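Local coordinates for congerin-2 (Conger myriaster, PDB 1IS3), which binds beta-galactosides such as lactose as a homodimeric galectin, although its physiological role is not yet known, at residues 6-11 and 117-122; 27-32 and 44-49; 95-100 and 109-114. One frame throughout, in Å; residues are numbered along the deposited sequence.

Contact 1: residues 6-11 and 117-122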
loop_
_atom_site.group_PDB
_atom_site.type_symbol
_atom_site.label_atom_id
_atom_site.label_comp_id
_atom_site.label_asym_id
_atom_site.label_seq_id
_atom_site.Cartn_x
_atom_site.Cartn_y
_atom_site.Cartn_z
ATOM N N VAL A 6 1.669 3.984 0.020
ATOM C CA VAL A 6 2.099 2.632 0.370
ATOM C C VAL A 6 3.479 2.955 0.940
ATOM O O VAL A 6 4.328 3.504 0.220
ATOM C CB VAL A 6 2.199 1.733 -0.895
ATOM C CG1 VAL A 6 2.724 0.366 -0.446
ATOM C CG2 VAL A 6 0.844 1.601 -1.623
ATOM N N ARG A 7 3.740 2.654 2.198
ATOM C CA ARG A 7 4.944 3.062 2.886
ATOM C C ARG A 7 5.579 1.860 3.558
ATOM O O ARG A 7 4.921 1.038 4.201
ATOM C CB ARG A 7 4.568 4.124 3.926
ATOM C CG ARG A 7 5.732 4.618 4.749
ATOM C CD ARG A 7 5.174 5.568 5.819
ATOM N NE ARG A 7 4.601 6.792 5.254
ATOM C CZ ARG A 7 5.366 7.870 4.949
ATOM N NH1 ARG A 7 6.697 7.862 5.151
ATOM N NH2 ARG A 7 4.818 8.976 4.403
ATOM N N ASN A 8 6.887 1.776 3.368
ATOM C CA ASN A 8 7.767 0.769 3.968
ATOM C C ASN A 8 7.493 -0.664 3.548
ATOM O O ASN A 8 7.775 -1.637 4.257
ATOM C CB ASN A 8 7.745 0.903 5.533
ATOM C CG ASN A 8 8.362 2.226 5.999
ATOM O OD1 ASN A 8 7.972 2.896 6.966
ATOM N ND2 ASN A 8 9.446 2.672 5.392
ATOM N N ILE A 9 6.988 -0.815 2.337
ATOM C CA ILE A 9 6.930 -2.092 1.704
ATOM C C ILE A 9 7.854 -1.833 0.505
ATOM O O ILE A 9 7.436 -1.214 -0.491
ATOM C CB ILE A 9 5.483 -2.444 1.267
ATOM C CG1 ILE A 9 4.540 -2.396 2.489
ATOM C CG2 ILE A 9 5.507 -3.826 0.598
ATOM C CD1 ILE A 9 3.039 -2.543 2.182
ATOM N N PRO A 10 9.118 -2.253 0.583
ATOM C CA PRO A 10 10.134 -1.881 -0.391
ATOM C C PRO A 10 9.753 -2.209 -1.836
ATOM O O PRO A 10 9.421 -3.358 -2.134
ATOM C CB PRO A 10 11.383 -2.613 0.080
ATOM C CG PRO A 10 11.159 -2.763 1.586
ATOM C CD PRO A 10 9.685 -3.115 1.635
ATOM N N PHE A 11 9.779 -1.220 -2.746
ATOM C CA PHE A 11 9.608 -1.436 -4.191
ATOM C C PHE A 11 11.046 -1.572 -4.717
ATOM O O PHE A 11 11.813 -0.618 -4.819
ATOM C CB PHE A 11 8.902 -0.229 -4.805
ATOM C CG PHE A 11 8.676 -0.260 -6.320
ATOM C CD1 PHE A 11 8.655 -1.450 -7.065
ATOM C CD2 PHE A 11 8.437 0.951 -6.982
ATOM C CE1 PHE A 11 8.392 -1.415 -8.434
ATOM C CE2 PHE A 11 8.172 0.988 -8.359
ATOM C CZ PHE A 11 8.151 -0.193 -9.070
ATOM N N ALA A 117 15.902 0.401 -4.556
ATOM C CA ALA A 117 14.691 0.143 -3.764
ATOM C C ALA A 117 14.101 1.493 -3.350
ATOM O O ALA A 117 14.879 2.466 -3.164
ATOM C CB ALA A 117 15.033 -0.636 -2.498
ATOM N N PHE A 118 12.768 1.576 -3.176
ATOM C CA PHE A 118 12.098 2.815 -2.766
ATOM C C PHE A 118 11.119 2.446 -1.674
ATOM O O PHE A 118 10.425 1.427 -1.817
ATOM C CB PHE A 118 11.299 3.449 -3.921
ATOM C CG PHE A 118 12.211 3.811 -5.071
ATOM C CD1 PHE A 118 13.064 4.928 -4.962
ATOM C CD2 PHE A 118 12.255 2.992 -6.201
ATOM C CE1 PHE A 118 13.966 5.198 -5.997
ATOM C CE2 PHE A 118 13.163 3.280 -7.231
ATOM C CZ PHE A 118 14.009 4.371 -7.120
ATOM N N ASN A 119 11.052 3.267 -0.625
ATOM C CA ASN A 119 10.133 2.967 0.452
ATOM C C ASN A 119 8.842 3.760 0.512
ATOM O O ASN A 119 8.065 3.602 1.481
ATOM C CB ASN A 119 10.871 3.090 1.787
ATOM C CG ASN A 119 11.554 1.759 2.137
ATOM O OD1 ASN A 119 11.782 0.851 1.334
ATOM N ND2 ASN A 119 11.978 1.575 3.373
ATOM N N LEU A 120 8.543 4.580 -0.491
ATOM C CA LEU A 120 7.305 5.346 -0.475
ATOM C C LEU A 120 6.732 5.482 -1.893
ATOM O O LEU A 120 7.457 5.850 -2.828
ATOM C CB LEU A 120 7.551 6.753 0.105
ATOM C CG LEU A 120 6.335 7.698 0.133
ATOM C CD1 LEU A 120 5.297 7.128 1.086
ATOM C CD2 LEU A 120 6.717 9.081 0.596
ATOM N N ILE A 121 5.465 5.149 -2.065
ATOM C CA ILE A 121 4.762 5.329 -3.312
ATOM C C ILE A 121 3.547 6.153 -2.913
ATOM O O ILE A 121 2.879 5.752 -1.951
ATOM C CB ILE A 121 4.353 3.961 -3.870
ATOM C CG1 ILE A 121 5.569 3.160 -4.268
ATOM C CG2 ILE A 121 3.442 4.167 -5.056
ATOM C CD1 ILE A 121 5.418 1.725 -3.741
ATOM N N TYR A 122 3.200 7.290 -3.527
ATOM C CA TYR A 122 1.990 7.977 -3.158
ATOM C C TYR A 122 1.412 8.728 -4.339
ATOM O O TYR A 122 2.121 9.070 -5.304
ATOM C CB TYR A 122 2.218 8.970 -2.016
ATOM C CG TYR A 122 3.025 10.242 -2.274
ATOM C CD1 TYR A 122 2.365 11.439 -2.573
ATOM C CD2 TYR A 122 4.403 10.243 -2.107
ATOM C CE1 TYR A 122 3.076 12.633 -2.681
ATOM C CE2 TYR A 122 5.120 11.448 -2.219
ATOM C CZ TYR A 122 4.454 12.646 -2.503
ATOM O OH TYR A 122 5.171 13.846 -2.571
#
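Val-6 and Ile-121 form an antiparallel hydrogen-bonded pair at the edge of the galectin beta-sandwich. Val-6 N gives its hydrogen to Ile-121 O at 2.9 Å, and Ile-121 N returns one to Val-6 O at 3.0 Å. Both chains then turn a corner, 6-11 at Asn-8 and Ile-9, 117-122 at Asn-119. The register slips by two residues between Arg-7 and Phe-11, which makes a beta bulge. Asn-8 N still reaches Asn-119 O, with a nearly straight N-H...O angle of 174°. Beyond the corner, Phe-11 and Phe-118 pair again through two backbone bonds.

Arg-7 CB lies 4.2 Å from Leu-120 CD1. CG sits anti to the backbone N (chi1 178°) and passes near Asn-119 O. The chain then bends at CD, which brings one face of the guanidinium over Leu-120 CD1, 3.8 Å from the plane and offset toward its rim. At the tip, NH2 makes a salt bridge to Glu-5. At the dimer interface, Val-6 and Arg-7 also pair antiparallel with a strand of the second subunit, so the sheet continues into that chain.

The side chains of Val-6, Phe-11, Phe-118 and Ile-121 share the other face. Phe-11 and Phe-118 both meet Phe-92 edge-to-face, and Leu-134 of strand 127-134 packs on Phe-11 and Ile-121. Within the contact, Ile-121 CD1 comes to 4.1 Å from Phe-11 CB.

Contact 2: residues 27-32 and 44-49. With GAL (beta-D-galactopyranose), chain B; BGC (beta-D-glucopyranose), chain C.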
loop_
_atom_site.group_PDB
_atom_site.type_symbol
_atom_site.label_atom_id
_atom_site.label_comp_id
_atom_site.label_asym_id
_atom_site.label_seq_id
_atom_site.Cartn_x
_atom_site.Cartn_y
_atom_site.Cartn_z
ATOM N N ALA A 27 -10.532 18.006 -12.444
ATOM C CA ALA A 27 -9.149 17.882 -12.007
ATOM C C ALA A 27 -8.287 18.913 -12.712
ATOM O O ALA A 27 -8.442 19.170 -13.896
ATOM C CB ALA A 27 -8.547 16.500 -12.347
ATOM N N THR A 28 -7.347 19.495 -11.992
ATOM C CA THR A 28 -6.322 20.397 -12.527
ATOM C C THR A 28 -5.118 19.476 -12.920
ATOM O O THR A 28 -4.618 19.490 -14.055
ATOM C CB THR A 28 -6.312 21.352 -11.269
ATOM O OG1 THR A 28 -6.476 22.698 -11.697
ATOM C CG2 THR A 28 -5.209 21.006 -10.368
ATOM N N ARG A 29 -4.638 18.631 -11.990
ATOM C CA ARG A 29 -3.498 17.730 -12.165
ATOM C C ARG A 29 -3.459 16.726 -11.011
ATOM O O ARG A 29 -4.001 16.979 -9.921
ATOM C CB ARG A 29 -2.185 18.534 -12.180
ATOM C CG ARG A 29 -2.014 19.319 -10.888
ATOM C CD ARG A 29 -0.997 20.435 -10.876
ATOM N NE ARG A 29 0.342 19.947 -10.792
ATOM C CZ ARG A 29 1.275 20.394 -9.924
ATOM N NH1 ARG A 29 2.469 19.850 -9.996
ATOM N NH2 ARG A 29 1.088 21.309 -8.988
ATOM N N PHE A 30 -2.829 15.596 -11.192
ATOM C CA PHE A 30 -2.561 14.687 -10.070
ATOM C C PHE A 30 -1.217 14.027 -10.394
ATOM O O PHE A 30 -0.816 13.951 -11.569
ATOM C CB PHE A 30 -3.629 13.598 -9.888
ATOM C CG PHE A 30 -3.700 12.498 -10.938
ATOM C CD1 PHE A 30 -4.442 12.700 -12.117
ATOM C CD2 PHE A 30 -3.006 11.287 -10.736
ATOM C CE1 PHE A 30 -4.480 11.693 -13.101
ATOM C CE2 PHE A 30 -3.057 10.297 -11.719
ATOM C CZ PHE A 30 -3.787 10.502 -12.903
ATOM N N SER A 31 -0.494 13.528 -9.399
ATOM C CA SER A 31 0.771 12.863 -9.693
ATOM C C SER A 31 0.906 11.511 -9.014
ATOM O O SER A 31 0.276 11.306 -7.974
ATOM C CB SER A 31 1.952 13.741 -9.268
ATOM O OG SER A 31 2.000 14.117 -7.899
ATOM N N ILE A 32 1.741 10.647 -9.572
ATOM C CA ILE A 32 2.137 9.405 -8.934
ATOM C C ILE A 32 3.636 9.641 -8.606
ATOM O O ILE A 32 4.430 10.108 -9.453
ATOM C CB ILE A 32 1.954 8.211 -9.917
ATOM C CG1 ILE A 32 0.452 8.041 -10.254
ATOM C CG2 ILE A 32 2.575 6.931 -9.294
ATOM C CD1 ILE A 32 0.205 7.189 -11.564
ATOM N N HIS A 44 8.645 11.480 -10.188
ATOM C CA HIS A 44 7.398 12.213 -10.065
ATOM C C HIS A 44 6.723 12.185 -11.450
ATOM O O HIS A 44 7.367 12.634 -12.394
ATOM C CB HIS A 44 7.704 13.654 -9.635
ATOM C CG HIS A 44 6.532 14.660 -9.719
ATOM N ND1 HIS A 44 5.487 14.785 -8.903
ATOM C CD2 HIS A 44 6.415 15.709 -10.632
ATOM C CE1 HIS A 44 4.759 15.831 -9.242
ATOM N NE2 HIS A 44 5.331 16.382 -10.288
ATOM N N MET A 45 5.489 11.712 -11.640
ATOM C CA MET A 45 4.836 11.688 -12.932
ATOM C C MET A 45 3.562 12.520 -12.737
ATOM O O MET A 45 2.585 12.094 -12.081
ATOM C CB MET A 45 4.533 10.259 -13.239
ATOM C CG MET A 45 3.792 10.142 -14.528
ATOM S SD MET A 45 3.351 8.394 -14.763
ATOM C CE MET A 45 3.263 8.537 -16.507
ATOM N N ASP A 46 3.545 13.740 -13.258
ATOM C CA ASP A 46 2.436 14.633 -13.069
ATOM C C ASP A 46 1.549 14.614 -14.308
ATOM O O ASP A 46 2.034 14.636 -15.445
ATOM C CB ASP A 46 3.007 16.014 -12.787
ATOM C CG ASP A 46 2.018 16.964 -12.156
ATOM O OD1 ASP A 46 1.104 16.538 -11.465
ATOM O OD2 ASP A 46 2.151 18.169 -12.344
ATOM N N HIS A 47 0.243 14.544 -14.093
ATOM C CA HIS A 47 -0.740 14.416 -15.155
ATOM C C HIS A 47 -1.468 15.744 -15.175
ATOM O O HIS A 47 -2.251 16.019 -14.258
ATOM C CB HIS A 47 -1.749 13.281 -14.876
ATOM C CG HIS A 47 -1.110 11.937 -14.588
ATOM N ND1 HIS A 47 -0.371 11.628 -13.507
ATOM C CD2 HIS A 47 -1.260 10.803 -15.337
ATOM C CE1 HIS A 47 -0.074 10.346 -13.562
ATOM N NE2 HIS A 47 -0.618 9.874 -14.660
ATOM N N ARG A 48 -1.193 16.596 -16.169
ATOM C CA ARG A 48 -1.720 17.959 -16.137
ATOM C C ARG A 48 -2.851 18.154 -17.126
ATOM O O ARG A 48 -2.634 18.122 -18.348
ATOM C CB ARG A 48 -0.601 18.949 -16.450
ATOM C CG ARG A 48 0.452 18.975 -15.337
ATOM C CD ARG A 48 1.687 19.819 -15.695
ATOM N NE ARG A 48 2.696 19.745 -14.625
ATOM C CZ ARG A 48 3.772 20.539 -14.500
ATOM N NH1 ARG A 48 4.633 20.391 -13.479
ATOM N NH2 ARG A 48 3.999 21.458 -15.424
ATOM N N PHE A 49 -4.056 18.344 -16.577
ATOM C CA PHE A 49 -5.224 18.638 -17.390
ATOM C C PHE A 49 -5.200 20.119 -17.696
ATOM O O PHE A 49 -5.360 20.498 -18.865
ATOM C CB PHE A 49 -6.516 18.308 -16.664
ATOM C CG PHE A 49 -6.587 16.797 -16.531
ATOM C CD1 PHE A 49 -6.006 16.174 -15.405
ATOM C CD2 PHE A 49 -7.176 16.031 -17.566
ATOM C CE1 PHE A 49 -6.007 14.785 -15.323
ATOM C CE2 PHE A 49 -7.172 14.628 -17.462
ATOM C CZ PHE A 49 -6.590 14.009 -16.351
HETATM C C1 GAL B . 6.495 22.326 -11.183
HETATM C C2 GAL B . 5.387 21.993 -10.192
HETATM C C3 GAL B . 5.812 20.860 -9.269
HETATM C C4 GAL B . 6.286 19.659 -10.093
HETATM C C5 GAL B . 7.381 20.114 -11.048
HETATM C C6 GAL B . 7.881 18.999 -11.928
HETATM O O2 GAL B . 5.088 23.140 -9.419
HETATM O O3 GAL B . 4.719 20.484 -8.446
HETATM O O4 GAL B . 5.206 19.093 -10.827
HETATM O O5 GAL B . 6.887 21.154 -11.911
HETATM O O6 GAL B . 8.949 19.445 -12.744
HETATM C C2 BGC C . 7.466 24.653 -15.256
HETATM C C3 BGC C . 6.499 23.856 -14.381
HETATM C C4 BGC C . 6.967 23.915 -12.931
HETATM C C5 BGC C . 7.109 25.383 -12.490
HETATM C C6 BGC C . 7.678 25.522 -11.095
HETATM C C1 BGC C . 7.540 26.086 -14.736
HETATM O O1 BGC C . 8.448 26.806 -15.498
HETATM O O2 BGC C . 7.019 24.651 -16.604
HETATM O O3 BGC C . 6.441 22.513 -14.824
HETATM O O4 BGC C . 6.004 23.253 -12.091
HETATM O O5 BGC C . 8.002 26.085 -13.379
HETATM O O6 BGC C . 8.936 24.868 -10.993
#
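Arg-29 and His-47 have the most surface buried where strands 29-32 and 44-48 pair antiparallel. The side chain of Arg-29 lies on the sugar-binding face of the galectin sheet. Its chi1 of 59° places CG between the backbone N and the carbonyl carbon, and a bend further along turns the guanidinium across Asp-46. NE and NH1 both grip Asp-46 OD2, at 3.0 and 2.9 Å. NE meets the syn lone pair of OD2, while NH1 comes from above the carboxylate plane. Arg-48 NE adds a third bond to the same oxygen, at 2.8 Å, from the anti side and tilted out of the carboxylate plane. Asp-46 thus holds both arginines beside lactose, and its charge probably eases their closeness. Arg-29 NH1 donates to galactose O3 at 2.8 Å, with an N-H...O angle of 169°. Arg-48 NH1 binds galactose O4 and O5, and its NH2 binds glucose O3 at 2.7 Å. His-44 NE2 shares a hydrogen bond with galactose O4. Glu-72, Asn-61 and Tyr-51 add further bonds to the disaccharide.

On the opposite face, His-47 forms an offset stack with Phe-30, centroids 3.9 Å apart and planes at 11°. Phe-30 CZ lies over the centre of the imidazole. His-47 ND1 also donates to Phe-30 O, from above the carbonyl plane, beside the routine bond from His-47 N; together with the stack, this second bond probably limits rotation of the ring. Phe-49 CE1 meets the edge of the Phe-30 ring, 4.1 Å from Phe-30 CE1.

Phe-86 stacks on Phe-30, and Val-23 of strand 17-23 covers Phe-30 and Phe-49 from the second sheet. The hairpin itself lies between strand 117-125, bonded to 29-34, and strand 57-64, bonded to 40-48.

Contact 3: residues 95-100 and 109-114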
loop_
_atom_site.group_PDB
_atom_site.type_symbol
_atom_site.label_atom_id
_atom_site.label_comp_id
_atom_site.label_asym_id
_atom_site.label_seq_id
_atom_site.Cartn_x
_atom_site.Cartn_y
_atom_site.Cartn_z
ATOM N N HIS A 95 19.041 1.939 -14.190
ATOM C CA HIS A 95 19.170 3.040 -15.132
ATOM C C HIS A 95 17.897 3.719 -15.591
ATOM O O HIS A 95 17.942 4.898 -15.960
ATOM C CB HIS A 95 19.891 2.579 -16.387
ATOM C CG HIS A 95 21.325 2.247 -16.048
ATOM N ND1 HIS A 95 21.907 1.052 -15.985
ATOM C CD2 HIS A 95 22.236 3.200 -15.645
ATOM C CE1 HIS A 95 23.137 1.254 -15.539
ATOM N NE2 HIS A 95 23.318 2.546 -15.342
ATOM N N THR A 96 16.761 3.007 -15.532
ATOM C CA THR A 96 15.552 3.463 -16.195
ATOM C C THR A 96 14.288 3.086 -15.437
ATOM O O THR A 96 14.214 1.913 -15.030
ATOM C CB THR A 96 15.440 2.817 -17.621
ATOM O OG1 THR A 96 16.684 3.045 -18.272
ATOM C CG2 THR A 96 14.263 3.343 -18.430
ATOM N N PHE A 97 13.324 4.003 -15.303
ATOM C CA PHE A 97 11.950 3.675 -14.915
ATOM C C PHE A 97 11.149 3.408 -16.187
ATOM O O PHE A 97 11.186 4.187 -17.137
ATOM C CB PHE A 97 11.204 4.792 -14.182
ATOM C CG PHE A 97 11.734 4.992 -12.757
ATOM C CD1 PHE A 97 11.121 4.315 -11.705
ATOM C CD2 PHE A 97 12.793 5.867 -12.521
ATOM C CE1 PHE A 97 11.564 4.513 -10.406
ATOM C CE2 PHE A 97 13.239 6.066 -11.217
ATOM C CZ PHE A 97 12.621 5.386 -10.165
ATOM N N TYR A 98 10.440 2.288 -16.191
ATOM C CA TYR A 98 9.602 1.873 -17.316
ATOM C C TYR A 98 8.145 1.999 -16.869
ATOM O O TYR A 98 7.720 1.275 -15.940
ATOM C CB TYR A 98 9.919 0.424 -17.679
ATOM C CG TYR A 98 11.303 0.265 -18.269
ATOM C CD1 TYR A 98 12.332 -0.254 -17.482
ATOM C CD2 TYR A 98 11.517 0.603 -19.608
ATOM C CE1 TYR A 98 13.607 -0.459 -18.030
ATOM C CE2 TYR A 98 12.787 0.397 -20.164
ATOM C CZ TYR A 98 13.809 -0.136 -19.369
ATOM O OH TYR A 98 15.055 -0.382 -19.898
ATOM N N ILE A 99 7.411 2.900 -17.516
ATOM C CA ILE A 99 6.038 3.192 -17.149
ATOM C C ILE A 99 5.135 2.761 -18.300
ATOM O O ILE A 99 5.433 3.083 -19.461
ATOM C CB ILE A 99 5.895 4.719 -16.873
ATOM C CG1 ILE A 99 6.814 5.201 -15.761
ATOM C CG2 ILE A 99 4.474 4.999 -16.421
ATOM C CD1 ILE A 99 7.388 6.586 -16.082
ATOM N N GLN A 100 4.035 2.070 -18.008
ATOM C CA GLN A 100 3.081 1.693 -19.040
ATOM C C GLN A 100 1.748 2.298 -18.669
ATOM O O GLN A 100 1.293 2.212 -17.524
ATOM C CB GLN A 100 2.973 0.195 -19.142
ATOM C CG GLN A 100 2.047 -0.149 -20.324
ATOM C CD GLN A 100 2.438 -1.431 -21.063
ATOM O OE1 GLN A 100 2.196 -1.582 -22.269
ATOM N NE2 GLN A 100 3.084 -2.416 -20.418
ATOM N N PHE A 109 11.907 7.004 -18.063
ATOM C CA PHE A 109 12.464 8.184 -17.417
ATOM C C PHE A 109 13.724 7.673 -16.723
ATOM O O PHE A 109 13.675 6.569 -16.176
ATOM C CB PHE A 109 11.435 8.705 -16.425
ATOM C CG PHE A 109 11.915 9.896 -15.624
ATOM C CD1 PHE A 109 12.037 11.144 -16.232
ATOM C CD2 PHE A 109 12.230 9.726 -14.261
ATOM C CE1 PHE A 109 12.477 12.219 -15.459
ATOM C CE2 PHE A 109 12.668 10.807 -13.501
ATOM C CZ PHE A 109 12.789 12.049 -14.103
ATOM N N PRO A 110 14.891 8.318 -16.753
ATOM C CA PRO A 110 16.092 7.832 -16.094
ATOM C C PRO A 110 15.952 7.677 -14.569
ATOM O O PRO A 110 15.316 8.474 -13.860
ATOM C CB PRO A 110 17.153 8.858 -16.479
ATOM C CG PRO A 110 16.364 10.131 -16.603
ATOM C CD PRO A 110 15.104 9.658 -17.320
ATOM N N ASN A 111 16.617 6.643 -14.071
ATOM C CA ASN A 111 16.764 6.443 -12.627
ATOM C C ASN A 111 18.018 7.246 -12.273
ATOM O O ASN A 111 19.134 6.719 -12.239
ATOM C CB ASN A 111 16.969 4.967 -12.351
ATOM C CG ASN A 111 17.087 4.604 -10.892
ATOM O OD1 ASN A 111 16.935 3.431 -10.567
ATOM N ND2 ASN A 111 17.313 5.479 -9.949
ATOM N N ARG A 112 17.851 8.528 -12.007
ATOM C CA ARG A 112 18.945 9.470 -11.819
ATOM C C ARG A 112 19.854 9.199 -10.643
ATOM O O ARG A 112 21.063 9.444 -10.699
ATOM C CB ARG A 112 18.359 10.862 -11.690
ATOM C CG ARG A 112 17.756 11.307 -13.018
ATOM C CD ARG A 112 16.998 12.617 -12.889
ATOM N NE ARG A 112 16.638 13.143 -14.201
ATOM C CZ ARG A 112 15.770 14.134 -14.394
ATOM N NH1 ARG A 112 15.536 14.505 -15.648
ATOM N NH2 ARG A 112 15.127 14.716 -13.394
ATOM N N ASN A 113 19.358 8.659 -9.539
ATOM C CA ASN A 113 20.254 8.383 -8.425
ATOM C C ASN A 113 20.794 6.971 -8.451
ATOM O O ASN A 113 21.584 6.616 -7.588
ATOM C CB ASN A 113 19.576 8.547 -7.080
ATOM C CG ASN A 113 18.695 9.755 -6.912
ATOM O OD1 ASN A 113 17.743 9.626 -6.130
ATOM N ND2 ASN A 113 18.822 10.885 -7.615
ATOM N N LYS A 114 20.403 6.131 -9.411
ATOM C CA LYS A 114 20.796 4.730 -9.529
ATOM C C LYS A 114 20.323 3.919 -8.305
ATOM O O LYS A 114 20.983 2.993 -7.839
ATOM C CB LYS A 114 22.333 4.634 -9.699
ATOM C CG LYS A 114 22.927 5.303 -10.947
ATOM C CD LYS A 114 22.895 4.320 -12.100
ATOM C CE LYS A 114 23.796 3.070 -11.913
ATOM N NZ LYS A 114 25.239 3.319 -11.832
#
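Phe-97 N donates to Phe-109 O at 2.7 Å, the shortest polar bond between these segments. Phe-109 N answers to Phe-97 O at 3.1 Å, so the two residues form an antiparallel hydrogen-bonded pair. Beyond it the ladder ends at Pro-110. Asn-111 N then binds His-95 O at 2.9 Å. The N-H...O line is straight at 173°, but the donor stands well above the carbonyl plane, 61° out of it.

Phe-97 and Phe-109 point to the same side of the sheet. The edge of the Phe-97 ring faces Phe-109 O and Pro-110 O, close to the ring plane. Its CE2 lies 3.8 Å from Asn-111 CA. The two rings approach through their CD2 atoms, 4.3 Å apart, with Phe-97 meeting Phe-109 at the latter's edge. Met-43 of strand 40-48 touches both rings.

At the outer end, Lys-114 folds back through three bends, at chi2, chi3 and chi4. This brings its CD and CE alongside the His-95 ring. A type I turn from Asn-111 to Lys-114 carries the chain there.

Strands 96-100 and 106-110 form a beta hairpin at the edge of the five-stranded sheet, and its buried phenylalanines face the sugar-binding sheet, as in the galectin jelly-roll sandwich.

Overall arrangement
From the N terminus, residues 6-11 come first and pair with the distant 117-122, so contact 1 closes a loop of about a hundred residues. Contacts 2 and 3 both nest inside that loop, one after the other, and each is local to a hairpin. Contact 2 pairs neighbouring strands of the sheet that carries the sugar, and contact 1 reaches the same sheet through strand 117-125, next to 29-34. Contact 3 belongs to the second sheet. Its packing bridges the sandwich: Phe-97 CZ meets Phe-118 CZ of contact 1 at 3.5 Å, and Ile-99 CG2 meets Met-45 CE of contact 2 at 3.7 Å.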